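Local coordinates for protein AbyA5 (Verrucosispora maris, PDB 4YWF) that catalyses acetate elimination in spirotetronate/spirotetramate biosynthesis, acting as an esterase-like lyase of the alpha/beta-hydrolase superfamily, at residues A[103-107]-A[154-160]; A[135-139]-A[202-206]; A[184-188]-A[264-269]; A[284-290]-A[314-320]. The protein carries 4 engineered substitutions. All blocks are in the same frame, centred on the assembly; numbering follows the deposited sequence.

Interaction 1. Residues A[103-107]-A[154-160]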
loop_
_atom_site.group_PDB
_atom_site.type_symbol
_atom_site.label_atom_id
_atom_site.label_comp_id
_atom_site.label_asym_id
_atom_site.label_seq_id
_atom_site.Cartn_x
_atom_site.Cartn_y
_atom_site.Cartn_z
ATOM N N CYS A 103 8.980 14.980 -3.215
ATOM C CA CYS A 103 9.001 13.567 -3.545
ATOM C C CYS A 103 8.392 13.224 -4.888
ATOM O O CYS A 103 9.056 12.598 -5.767
ATOM C CB CYS A 103 8.307 12.786 -2.407
ATOM S SG CYS A 103 8.382 11.017 -2.610
ATOM N N VAL A 104 7.170 13.708 -5.108
ATOM C CA VAL A 104 6.448 13.472 -6.353
ATOM C C VAL A 104 7.246 14.064 -7.520
ATOM O O VAL A 104 7.457 13.403 -8.546
ATOM C CB VAL A 104 5.029 14.083 -6.337
ATOM C CG1 VAL A 104 4.407 14.017 -7.739
ATOM C CG2 VAL A 104 4.165 13.412 -5.302
ATOM N N ALA A 105 7.681 15.299 -7.369
ATOM C CA ALA A 105 8.456 15.980 -8.417
ATOM C C ALA A 105 9.778 15.276 -8.822
ATOM O O ALA A 105 10.065 15.172 -10.028
ATOM C CB ALA A 105 8.743 17.433 -8.021
ATOM N N VAL A 106 10.595 14.842 -7.848
ATOM C CA VAL A 106 11.837 14.182 -8.163
ATOM C C VAL A 106 11.571 12.822 -8.784
ATOM O O VAL A 106 12.257 12.397 -9.688
ATOM C CB VAL A 106 12.870 14.042 -6.992
ATOM C CG1 VAL A 106 13.297 15.407 -6.551
ATOM C CG2 VAL A 106 12.360 13.242 -5.825
ATOM N N PHE A 107 10.562 12.116 -8.282
ATOM C CA PHE A 107 10.198 10.893 -8.918
ATOM C C PHE A 107 9.723 11.121 -10.394
ATOM O O PHE A 107 10.119 10.328 -11.326
ATOM C CB PHE A 107 9.174 10.089 -8.130
ATOM C CG PHE A 107 8.884 8.801 -8.778
ATOM C CD1 PHE A 107 9.750 7.740 -8.613
ATOM C CD2 PHE A 107 7.883 8.717 -9.736
ATOM C CE1 PHE A 107 9.582 6.553 -9.311
ATOM C CE2 PHE A 107 7.696 7.537 -10.443
ATOM C CZ PHE A 107 8.572 6.462 -10.230
ATOM N N ILE A 154 3.149 5.711 0.451
ATOM C CA ILE A 154 2.861 6.407 -0.796
ATOM C C ILE A 154 3.357 5.619 -1.993
ATOM O O ILE A 154 4.196 4.765 -1.870
ATOM C CB ILE A 154 3.442 7.846 -0.846
ATOM C CG1 ILE A 154 4.974 7.808 -0.818
ATOM C CG2 ILE A 154 2.764 8.704 0.199
ATOM C CD1 ILE A 154 5.608 9.118 -1.272
ATOM N N LYS A 155 2.828 5.953 -3.154
ATOM C CA LYS A 155 2.925 5.091 -4.342
ATOM C C LYS A 155 4.339 5.165 -4.952
ATOM O O LYS A 155 4.813 4.241 -5.659
ATOM C CB LYS A 155 1.855 5.536 -5.372
ATOM C CG LYS A 155 1.918 7.016 -5.786
ATOM C CD LYS A 155 0.733 7.478 -6.662
ATOM C CE LYS A 155 0.922 8.920 -7.138
ATOM N NZ LYS A 155 1.212 9.914 -6.062
ATOM N N GLU A 156 5.042 6.241 -4.626
ATOM C CA GLU A 156 6.400 6.412 -5.040
ATOM C C GLU A 156 7.326 5.423 -4.339
ATOM O O GLU A 156 8.437 5.208 -4.799
ATOM C CB GLU A 156 6.863 7.871 -4.806
ATOM C CG GLU A 156 6.245 8.863 -5.836
ATOM C CD GLU A 156 4.842 9.309 -5.459
ATOM O OE1 GLU A 156 4.412 9.122 -4.265
ATOM O OE2 GLU A 156 4.144 9.815 -6.348
ATOM N N GLN A 157 6.853 4.749 -3.294
ATOM C CA GLN A 157 7.664 3.727 -2.638
ATOM C C GLN A 157 7.842 2.531 -3.576
ATOM O O GLN A 157 8.890 1.879 -3.599
ATOM C CB GLN A 157 6.938 3.246 -1.360
ATOM C CG GLN A 157 7.856 2.857 -0.210
ATOM C CD GLN A 157 7.163 1.966 0.821
ATOM O OE1 GLN A 157 6.060 2.266 1.293
ATOM N NE2 GLN A 157 7.814 0.866 1.177
ATOM N N TRP A 158 6.773 2.230 -4.318
ATOM C CA TRP A 158 6.721 1.081 -5.228
ATOM C C TRP A 158 6.936 1.380 -6.697
ATOM O O TRP A 158 7.298 0.484 -7.421
ATOM C CB TRP A 158 5.343 0.402 -5.126
ATOM C CG TRP A 158 4.814 0.291 -3.762
ATOM C CD1 TRP A 158 3.735 0.945 -3.254
ATOM C CD2 TRP A 158 5.368 -0.473 -2.695
ATOM N NE1 TRP A 158 3.562 0.600 -1.937
ATOM C CE2 TRP A 158 4.566 -0.254 -1.567
ATOM C CE3 TRP A 158 6.470 -1.310 -2.585
ATOM C CZ2 TRP A 158 4.813 -0.875 -0.343
ATOM C CZ3 TRP A 158 6.697 -1.956 -1.379
ATOM C CH2 TRP A 158 5.877 -1.715 -0.271
ATOM N N ALA A 159 6.692 2.620 -7.144
ATOM C CA ALA A 159 6.736 2.942 -8.551
ATOM C C ALA A 159 8.050 2.660 -9.252
ATOM O O ALA A 159 8.046 2.368 -10.425
ATOM C CB ALA A 159 6.331 4.411 -8.779
ATOM N N PRO A 160 9.187 2.742 -8.540
ATOM C CA PRO A 160 10.424 2.508 -9.255
ATOM C C PRO A 160 10.515 1.060 -9.818
ATOM O O PRO A 160 11.286 0.812 -10.763
ATOM C CB PRO A 160 11.469 2.705 -8.184
ATOM C CG PRO A 160 10.873 3.598 -7.167
ATOM C CD PRO A 160 9.416 3.328 -7.212
#
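Ile154 begins the contact by pushing its CD1 against the sulfur of Cys103, with CD1 to SG at 3.6 Å; the thiol reaches it because SG stands anti to the backbone N (chi1 -175°). Lys155 turns its ammonium group to Glu156, NZ to Glu156 OE2 2.9 Å, in a salt bridge on the syn side of the carboxylate, 16° out of its plane. Glu156 fills the middle of the interface: CB lies near the Cys103 sulfur, CG sits 3.9 Å from Phe107 CB, and OE2 comes to 3.7 Å from Val104 CG2. With an alanine in place of Glu156, Trp132 NE1 would probably lose its acceptor and Lys155 one of its three carboxylate partners, and a gap would probably open beside Val104 and Phe107. Ala159 presses CB to 3.4 Å from Phe107 CZ, and Pro160 closes the row with CD 3.9 Å from Phe107 CE1. The segments meet by van der Waals packing; the charged ends pair elsewhere, Glu156 OE2 with Trp132 NE1, Lys155 with Glu176 and Glu182. The contact joins helix 94-111 to the loop before helix 162-167; Tyr83 of helix 76-87 touches Cys103, and Trp132 of strand 127-134 meets the Phe107 ring edge-to-face.

Interaction 2. Residues A[135-139]-A[202-206]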
loop_
_atom_site.group_PDB
_atom_site.type_symbol
_atom_site.label_atom_id
_atom_site.label_comp_id
_atom_site.label_asym_id
_atom_site.label_seq_id
_atom_site.Cartn_x
_atom_site.Cartn_y
_atom_site.Cartn_z
ATOM N N GLY A 135 3.727 -0.822 -18.771
ATOM C CA GLY A 135 3.269 -2.037 -19.466
ATOM C C GLY A 135 1.897 -1.871 -20.095
ATOM O O GLY A 135 1.288 -2.862 -20.476
ATOM N N LEU A 136 1.409 -0.636 -20.266
ATOM C CA LEU A 136 0.138 -0.419 -20.938
ATOM C C LEU A 136 0.263 -0.563 -22.465
ATOM O O LEU A 136 1.311 -0.295 -23.010
ATOM C CB LEU A 136 -0.425 1.000 -20.650
ATOM C CG LEU A 136 -0.591 1.419 -19.198
ATOM C CD1 LEU A 136 -1.184 2.804 -19.048
ATOM C CD2 LEU A 136 -1.458 0.411 -18.487
ATOM N N SER A 137 -0.824 -0.954 -23.147
ATOM C CA SER A 137 -0.771 -1.275 -24.598
ATOM C C SER A 137 -2.191 -1.458 -25.191
ATOM O O SER A 137 -3.011 -2.142 -24.621
ATOM C CB SER A 137 0.059 -2.566 -24.825
ATOM O OG SER A 137 0.298 -2.825 -26.201
ATOM N N THR A 138 -2.462 -0.820 -26.320
ATOM C CA THR A 138 -3.657 -1.082 -27.137
ATOM C C THR A 138 -3.531 -2.329 -28.030
ATOM O O THR A 138 -4.548 -2.883 -28.412
ATOM C CB THR A 138 -3.925 0.061 -28.124
ATOM O OG1 THR A 138 -2.665 0.485 -28.677
ATOM C CG2 THR A 138 -4.672 1.250 -27.444
ATOM N N THR A 139 -2.305 -2.750 -28.365
ATOM C CA THR A 139 -2.076 -3.903 -29.257
ATOM C C THR A 139 -1.999 -5.282 -28.527
ATOM O O THR A 139 -2.622 -6.253 -28.949
ATOM C CB THR A 139 -0.835 -3.661 -30.138
ATOM O OG1 THR A 139 0.312 -3.408 -29.336
ATOM C CG2 THR A 139 -1.037 -2.445 -31.008
ATOM N N VAL A 202 -7.971 2.014 -17.293
ATOM C CA VAL A 202 -6.995 1.390 -18.193
ATOM C C VAL A 202 -7.599 0.263 -19.030
ATOM O O VAL A 202 -6.869 -0.536 -19.611
ATOM C CB VAL A 202 -5.770 0.807 -17.413
ATOM C CG1 VAL A 202 -5.001 1.924 -16.692
ATOM C CG2 VAL A 202 -6.188 -0.281 -16.397
ATOM N N ALA A 203 -8.913 0.199 -19.061
ATOM C CA ALA A 203 -9.662 -0.858 -19.784
ATOM C C ALA A 203 -9.331 -0.901 -21.318
ATOM O O ALA A 203 -9.385 -1.943 -21.970
ATOM C CB ALA A 203 -11.153 -0.674 -19.514
ATOM N N GLU A 204 -8.911 0.213 -21.893
ATOM C CA GLU A 204 -8.527 0.220 -23.324
ATOM C C GLU A 204 -7.096 -0.227 -23.587
ATOM O O GLU A 204 -6.649 -0.367 -24.702
ATOM C CB GLU A 204 -8.719 1.639 -23.868
ATOM C CG GLU A 204 -10.155 1.973 -24.167
ATOM C CD GLU A 204 -10.587 1.373 -25.527
ATOM O OE1 GLU A 204 -9.945 1.664 -26.646
ATOM O OE2 GLU A 204 -11.571 0.590 -25.435
ATOM N N ARG A 205 -6.332 -0.388 -22.524
ATOM C CA ARG A 205 -4.907 -0.490 -22.628
ATOM C C ARG A 205 -4.327 -1.669 -21.825
ATOM O O ARG A 205 -3.097 -1.779 -21.637
ATOM C CB ARG A 205 -4.339 0.860 -22.187
ATOM C CG ARG A 205 -5.164 1.998 -22.796
ATOM C CD ARG A 205 -4.702 3.358 -22.300
ATOM N NE ARG A 205 -3.296 3.502 -22.614
ATOM C CZ ARG A 205 -2.476 4.367 -22.030
ATOM N NH1 ARG A 205 -2.886 5.232 -21.123
ATOM N NH2 ARG A 205 -1.233 4.392 -22.419
ATOM N N ALA A 206 -5.227 -2.566 -21.445
ATOM C CA ALA A 206 -4.915 -3.729 -20.682
ATOM C C ALA A 206 -6.112 -4.703 -20.600
ATOM O O ALA A 206 -7.309 -4.316 -20.716
ATOM C CB ALA A 206 -4.499 -3.330 -19.286
#
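Two loops at one end of the central sheet meet here: the connection between strands 127-134 and 143-148, and the type I beta turn Val202 to Arg205 that leads from helix 194-201 into strand 207-215. The turn is closed by Arg205 N to Val202 O at 3.0 Å. Leu136 and Arg205 carry most of the buried surface. The methyl Leu136 CD1 lies over one face of the guanidinium, 3.6 Å from Arg205 CZ and offset toward the rim, while Leu136 CB approaches Arg205 NH2. A bend at chi3 (57°) turns the guanidinium toward Leu136, and NH1 forms a salt bridge with Glu118 of the edge strand 118-124. Deeper in, Leu136 CD2 reaches Val202 CG1 at 4.3 Å. Between the backbones, Ser137 N donates to Arg205 O at 2.9 Å with an N-H...O angle of 160°. Two CH...O contacts flank this bond, Leu136 CA to Arg205 O and Arg205 CA to Ser137 O. Toward the solvent, Thr138 CG2 rests 3.7 Å from Glu204 O. Such a local loop pairing borders an eight-stranded, mostly parallel sheet of order 1-2-4-3-5-6-7-8, which, with the family, marks the alpha/beta-hydrolase fold.

Interaction 3. Residues A[184-188]-A[264-269]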
loop_
_atom_site.group_PDB
_atom_site.type_symbol
_atom_site.label_atom_id
_atom_site.label_comp_id
_atom_site.label_asym_id
_atom_site.label_seq_id
_atom_site.Cartn_x
_atom_site.Cartn_y
_atom_site.Cartn_z
ATOM N N GLU A 184 -6.779 11.985 -2.875
ATOM C CA GLU A 184 -7.579 12.969 -2.170
ATOM C C GLU A 184 -8.813 12.446 -1.425
ATOM O O GLU A 184 -9.456 13.195 -0.684
ATOM C CB GLU A 184 -7.981 14.118 -3.165
ATOM C CG GLU A 184 -6.790 15.094 -3.315
ATOM C CD GLU A 184 -6.981 16.192 -4.370
ATOM O OE1 GLU A 184 -8.098 16.352 -4.871
ATOM O OE2 GLU A 184 -5.983 16.856 -4.729
ATOM N N LEU A 185 -9.157 11.194 -1.641
ATOM C CA LEU A 185 -10.400 10.654 -1.126
ATOM C C LEU A 185 -10.400 10.465 0.396
ATOM O O LEU A 185 -9.357 10.358 1.049
ATOM C CB LEU A 185 -10.685 9.305 -1.770
ATOM C CG LEU A 185 -10.800 9.211 -3.293
ATOM C CD1 LEU A 185 -10.544 7.779 -3.711
ATOM C CD2 LEU A 185 -12.152 9.701 -3.814
ATOM N N ARG A 186 -11.610 10.337 0.940
ATOM C CA ARG A 186 -11.754 9.937 2.328
ATOM C C ARG A 186 -11.748 8.383 2.345
ATOM O O ARG A 186 -12.280 7.768 1.459
ATOM C CB ARG A 186 -13.033 10.535 2.916
ATOM C CG ARG A 186 -13.186 10.320 4.425
ATOM C CD ARG A 186 -14.561 10.759 4.918
ATOM N NE ARG A 186 -15.620 10.145 4.121
ATOM C CZ ARG A 186 -16.913 10.475 4.156
ATOM N NH1 ARG A 186 -17.359 11.434 4.966
ATOM N NH2 ARG A 186 -17.784 9.811 3.381
ATOM N N TYR A 187 -11.036 7.809 3.293
ATOM C CA TYR A 187 -11.066 6.393 3.586
ATOM C C TYR A 187 -12.377 6.146 4.379
ATOM O O TYR A 187 -12.527 6.585 5.454
ATOM C CB TYR A 187 -9.801 6.046 4.371
ATOM C CG TYR A 187 -9.529 4.601 4.748
ATOM C CD1 TYR A 187 -10.046 3.501 4.042
ATOM C CD2 TYR A 187 -8.734 4.349 5.827
ATOM C CE1 TYR A 187 -9.785 2.183 4.477
ATOM C CE2 TYR A 187 -8.473 3.079 6.235
ATOM C CZ TYR A 187 -8.992 2.023 5.598
ATOM O OH TYR A 187 -8.592 0.828 6.144
ATOM N N ASP A 188 -13.338 5.496 3.761
ATOM C CA ASP A 188 -14.605 5.303 4.359
ATOM C C ASP A 188 -15.114 3.946 3.881
ATOM O O ASP A 188 -14.385 3.206 3.205
ATOM C CB ASP A 188 -15.559 6.436 3.954
ATOM C CG ASP A 188 -15.820 6.536 2.417
ATOM O OD1 ASP A 188 -15.715 5.523 1.649
ATOM O OD2 ASP A 188 -16.177 7.667 1.967
ATOM N N LEU A 264 -4.871 6.753 11.056
ATOM C CA LEU A 264 -6.205 6.242 10.685
ATOM C C LEU A 264 -7.268 7.297 10.838
ATOM O O LEU A 264 -8.176 7.421 10.016
ATOM C CB LEU A 264 -6.612 5.040 11.558
ATOM C CG LEU A 264 -6.438 3.597 11.072
ATOM C CD1 LEU A 264 -7.280 2.675 11.969
ATOM C CD2 LEU A 264 -6.841 3.369 9.609
ATOM N N ALA A 265 -7.194 8.023 11.947
ATOM C CA ALA A 265 -8.089 9.128 12.171
ATOM C C ALA A 265 -7.936 10.183 11.057
ATOM O O ALA A 265 -8.933 10.663 10.545
ATOM C CB ALA A 265 -7.846 9.721 13.537
ATOM N N ARG A 266 -6.708 10.502 10.629
ATOM C CA ARG A 266 -6.568 11.490 9.527
ATOM C C ARG A 266 -7.199 10.929 8.267
ATOM O O ARG A 266 -8.087 11.530 7.662
ATOM C CB ARG A 266 -5.104 11.846 9.216
ATOM C CG ARG A 266 -4.971 12.687 7.925
ATOM C CD ARG A 266 -5.715 14.046 7.995
ATOM N NE ARG A 266 -5.201 14.870 9.121
ATOM C CZ ARG A 266 -4.408 15.953 9.037
ATOM N NH1 ARG A 266 -4.002 16.462 7.863
ATOM N NH2 ARG A 266 -4.019 16.533 10.172
ATOM N N LEU A 267 -6.778 9.734 7.862
ATOM C CA LEU A 267 -7.348 9.203 6.611
ATOM C C LEU A 267 -8.859 9.089 6.592
ATOM O O LEU A 267 -9.481 9.365 5.577
ATOM C CB LEU A 267 -6.722 7.852 6.198
ATOM C CG LEU A 267 -5.223 7.694 6.245
ATOM C CD1 LEU A 267 -4.906 6.289 5.852
ATOM C CD2 LEU A 267 -4.430 8.693 5.382
ATOM N N THR A 268 -9.453 8.610 7.686
ATOM C CA THR A 268 -10.911 8.545 7.790
ATOM C C THR A 268 -11.569 9.889 8.071
ATOM O O THR A 268 -12.807 9.996 8.019
ATOM C CB THR A 268 -11.349 7.571 8.896
ATOM O OG1 THR A 268 -10.803 7.966 10.186
ATOM C CG2 THR A 268 -10.854 6.145 8.511
ATOM N N GLN A 269 -10.762 10.904 8.401
ATOM C CA GLN A 269 -11.267 12.216 8.735
ATOM C C GLN A 269 -12.160 12.130 9.977
ATOM O O GLN A 269 -13.257 12.627 10.001
ATOM C CB GLN A 269 -12.010 12.828 7.550
ATOM C CG GLN A 269 -11.021 13.171 6.435
ATOM C CD GLN A 269 -11.689 13.521 5.144
ATOM O OE1 GLN A 269 -12.768 14.090 5.134
ATOM N NE2 GLN A 269 -11.046 13.159 4.020
HETATM O O HOH W 1 -8.811 11.543 3.647
#
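Tyr187 projects its side chain along the last turn of helix 258-268. Tyr187 CB lies 4.0 Å from Leu267 CB and also near the carbonyl of that residue; with CG anti to the backbone N (chi1 -177°), the ring is directed toward Leu264 and Thr268. Tyr187 CD2 meets Thr268 CG2 at 3.9 Å obliquely, Tyr187 CE2 meets Leu264 CD2 at 3.8 Å, and that methyl lies at the ring edge, in its plane. Farther out, Trp282 packs edge-to-face with the ring, and Phe218 and Leu222 of helix 218-226 also touch the tyrosine.

The backbones are joined by Tyr187 N to Leu267 O, 3.2 Å long with an N-H...O angle of 162°, although the donor stands 40° above the carbonyl plane. The same oxygen accepts from a water that also donates to Leu185 O and accepts from Gln269 NE2. Gln269 ends the helix in a Schellman motif, and its side chain crosses that of Arg186 at about a right angle, Gln269 NE2 3.5 Å from Arg186 CB.

Thr268 OG1 donates to Leu264 O at 2.7 Å, on the opposite face from Thr268 N; a valine in its place removes the hydroxyl, and Leu264 O and Thr270 OG1 would probably each be left with one partner fewer. Tyr187 O is buried here without a conventional partner, approached by Thr268 CA in a CH...O contact. The join therefore rests on one backbone bond and a bridging water beside the ring packing, while the Arg186-Asp188 salt bridge fixes the guanidinium within its own segment.

Interaction 4. Residues A[284-290]-A[314-320]. Engineered in segment 314-320: Met314 (natural residue Leu).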
loop_
_atom_site.group_PDB
_atom_site.type_symbol
_atom_site.label_atom_id
_atom_site.label_comp_id
_atom_site.label_asym_id
_atom_site.label_seq_id
_atom_site.Cartn_x
_atom_site.Cartn_y
_atom_site.Cartn_z
ATOM N N LEU A 284 -14.563 -7.901 8.349
ATOM C CA LEU A 284 -14.937 -9.020 7.503
ATOM C C LEU A 284 -15.474 -10.205 8.343
ATOM O O LEU A 284 -14.785 -10.756 9.243
ATOM C CB LEU A 284 -13.760 -9.466 6.642
ATOM C CG LEU A 284 -13.184 -8.395 5.704
ATOM C CD1 LEU A 284 -11.820 -8.789 5.215
ATOM C CD2 LEU A 284 -14.118 -8.186 4.527
ATOM N N THR A 285 -16.704 -10.584 8.025
ATOM C CA THR A 285 -17.365 -11.738 8.644
ATOM C C THR A 285 -17.039 -13.108 7.964
ATOM O O THR A 285 -16.646 -13.167 6.767
ATOM C CB THR A 285 -18.903 -11.588 8.557
ATOM O OG1 THR A 285 -19.297 -11.720 7.197
ATOM C CG2 THR A 285 -19.348 -10.211 9.070
ATOM N N PRO A 286 -17.301 -14.220 8.690
ATOM C CA PRO A 286 -17.110 -15.558 8.094
ATOM C C PRO A 286 -17.732 -15.683 6.706
ATOM O O PRO A 286 -17.078 -16.214 5.794
ATOM C CB PRO A 286 -17.847 -16.486 9.077
ATOM C CG PRO A 286 -17.671 -15.791 10.405
ATOM C CD PRO A 286 -17.817 -14.313 10.078
ATOM N N GLN A 287 -18.935 -15.132 6.525
ATOM C CA GLN A 287 -19.599 -15.107 5.185
ATOM C C GLN A 287 -18.931 -14.200 4.184
ATOM O O GLN A 287 -18.906 -14.516 3.007
ATOM C CB GLN A 287 -21.061 -14.676 5.252
ATOM N N ASP A 288 -18.411 -13.066 4.623
ATOM C CA ASP A 288 -17.648 -12.220 3.706
ATOM C C ASP A 288 -16.515 -13.043 3.103
ATOM O O ASP A 288 -16.307 -13.015 1.872
ATOM C CB ASP A 288 -17.083 -10.998 4.430
ATOM C CG ASP A 288 -18.195 -9.961 4.805
ATOM O OD1 ASP A 288 -19.237 -9.961 4.122
ATOM O OD2 ASP A 288 -18.035 -9.192 5.799
ATOM N N LEU A 289 -15.818 -13.783 3.979
ATOM C CA LEU A 289 -14.582 -14.500 3.650
ATOM C C LEU A 289 -14.866 -15.724 2.836
ATOM O O LEU A 289 -14.164 -15.968 1.897
ATOM C CB LEU A 289 -13.765 -14.852 4.902
ATOM C CG LEU A 289 -13.387 -13.627 5.774
ATOM C CD1 LEU A 289 -12.643 -14.075 7.005
ATOM C CD2 LEU A 289 -12.545 -12.624 4.991
ATOM N N ALA A 290 -15.921 -16.460 3.190
ATOM C CA ALA A 290 -16.430 -17.553 2.380
ATOM C C ALA A 290 -16.860 -17.091 1.013
ATOM O O ALA A 290 -16.822 -17.874 0.102
ATOM C CB ALA A 290 -17.612 -18.214 3.089
HETATM N N MSE A 314 -8.309 -16.196 11.330
HETATM C CA MSE A 314 -9.627 -16.127 10.754
HETATM C C MSE A 314 -9.573 -16.381 9.267
HETATM O O MSE A 314 -10.453 -17.087 8.706
HETATM C CB MSE A 314 -10.322 -14.847 11.148
HETATM C CG MSE A 314 -11.754 -14.985 10.682
HETATM SE SE MSE A 314 -12.764 -13.309 10.907
HETATM C CE MSE A 314 -14.433 -13.737 9.944
ATOM N N LEU A 315 -8.568 -15.854 8.585
ATOM C CA LEU A 315 -8.468 -16.110 7.157
ATOM C C LEU A 315 -8.158 -17.567 6.871
ATOM O O LEU A 315 -8.731 -18.134 5.926
ATOM C CB LEU A 315 -7.415 -15.250 6.482
ATOM C CG LEU A 315 -7.784 -13.771 6.461
ATOM C CD1 LEU A 315 -6.659 -12.982 5.834
ATOM C CD2 LEU A 315 -9.090 -13.577 5.722
ATOM N N ARG A 316 -7.284 -18.150 7.699
ATOM C CA ARG A 316 -6.962 -19.558 7.610
ATOM C C ARG A 316 -8.146 -20.411 7.888
ATOM O O ARG A 316 -8.189 -21.567 7.417
ATOM C CB ARG A 316 -5.940 -19.970 8.630
ATOM C CG ARG A 316 -4.532 -19.510 8.327
ATOM C CD ARG A 316 -3.604 -20.092 9.373
ATOM N NE ARG A 316 -2.677 -19.063 9.640
ATOM C CZ ARG A 316 -2.483 -18.412 10.761
ATOM N NH1 ARG A 316 -3.021 -18.723 11.912
ATOM N NH2 ARG A 316 -1.642 -17.437 10.671
ATOM N N THR A 317 -9.104 -19.905 8.654
ATOM C CA THR A 317 -10.283 -20.712 8.908
ATOM C C THR A 317 -11.309 -20.714 7.769
ATOM O O THR A 317 -11.993 -21.786 7.517
ATOM C CB THR A 317 -10.922 -20.325 10.248
ATOM O OG1 THR A 317 -9.915 -20.292 11.250
ATOM C CG2 THR A 317 -11.915 -21.319 10.645
ATOM N N HIS A 318 -11.426 -19.579 7.072
ATOM C CA HIS A 318 -12.575 -19.289 6.204
ATOM C C HIS A 318 -12.284 -19.036 4.700
ATOM O O HIS A 318 -13.166 -19.188 3.860
ATOM C CB HIS A 318 -13.380 -18.102 6.777
ATOM C CG HIS A 318 -13.960 -18.369 8.125
ATOM N ND1 HIS A 318 -14.967 -19.298 8.339
ATOM C CD2 HIS A 318 -13.684 -17.835 9.337
ATOM C CE1 HIS A 318 -15.254 -19.359 9.625
ATOM N NE2 HIS A 318 -14.497 -18.473 10.248
ATOM N N VAL A 319 -11.071 -18.664 4.331
ATOM C CA VAL A 319 -10.801 -18.388 2.932
ATOM C C VAL A 319 -10.453 -19.710 2.274
ATOM O O VAL A 319 -9.597 -20.389 2.750
ATOM C CB VAL A 319 -9.667 -17.374 2.787
ATOM C CG1 VAL A 319 -9.178 -17.280 1.319
ATOM C CG2 VAL A 319 -10.203 -16.044 3.264
ATOM N N ARG A 320 -11.124 -20.052 1.180
ATOM C CA ARG A 320 -11.072 -21.399 0.573
ATOM C C ARG A 320 -9.732 -21.684 -0.020
ATOM O O ARG A 320 -9.181 -22.745 0.202
ATOM C CB ARG A 320 -12.125 -21.540 -0.562
ATOM C CG ARG A 320 -13.568 -21.420 -0.071
ATOM C CD ARG A 320 -14.544 -20.857 -1.119
ATOM N NE ARG A 320 -15.810 -20.563 -0.452
ATOM C CZ ARG A 320 -16.926 -21.299 -0.528
ATOM N NH1 ARG A 320 -17.024 -22.371 -1.323
ATOM N NH2 ARG A 320 -17.993 -20.938 0.192
HETATM O O HOH W 2 -13.307 -18.253 0.622
#
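Leu289 is the main bump: its side chain enters the hollow formed by Met314, Leu315, His318 and Val319. One branch, Leu289 CD1, meets Met314 CE at 3.5 Å; the other, Leu289 CD2, meets Leu315 CD2 at 3.7 Å, both pairs of side chains crossing at about a right angle. Nearer the backbone, Leu289 CB rests 3.8 Å from His318 CB, with Val319 CG2 close by. Met314, an engineered selenomethionine, reaches the opposite way: extended from CG onward, with chi1 -171°, it places CE against the start of helix 286-290, tightly at 3.4 Å from Pro286 CD. Pro286 also lays CB over one face of the His318 ring, 4.0 Å from the centroid and 14° off the normal, a CH-pi contact; Thr317 CG2 lies over the other face. The two short helices cross at -61°, their axes 9.5 Å apart at closest. At their C-terminal ends Arg320 NE donates to Ala290 O at 2.9 Å, a bent bond in the carbonyl plane but tilted from the guanidinium plane, and a water links Leu289 O with Arg320 N. Thr285 and Asp288 form a capping box at the other end of helix 286-290. The chemistry implies an apolar interlock with polar bonds at the helix end, where the arginine probably balances the partial negative charge of the C-terminus.

How the interactions relate
Following the chain from the N terminus, helix 94-111 supplies the first side of interaction 1, which closes when the loop after strand 143-148 returns to it. Interaction 2 opens inside that span, at the loop after strand 127-134, and closes only at 202-206, so the two cross. Interaction 3 starts at 184-188, before interaction 2 has closed, and crosses it too, reaching forward to helix 258-268. Interaction 4 follows in series, a short loop around strand 296-301. Together they tie the N-terminal helices, one end of the sheet, the 258-268 region and the helices beside the last strands; interactions 1 and 4 lie on opposite sides of the chain's centre, with centres about 34 Å apart.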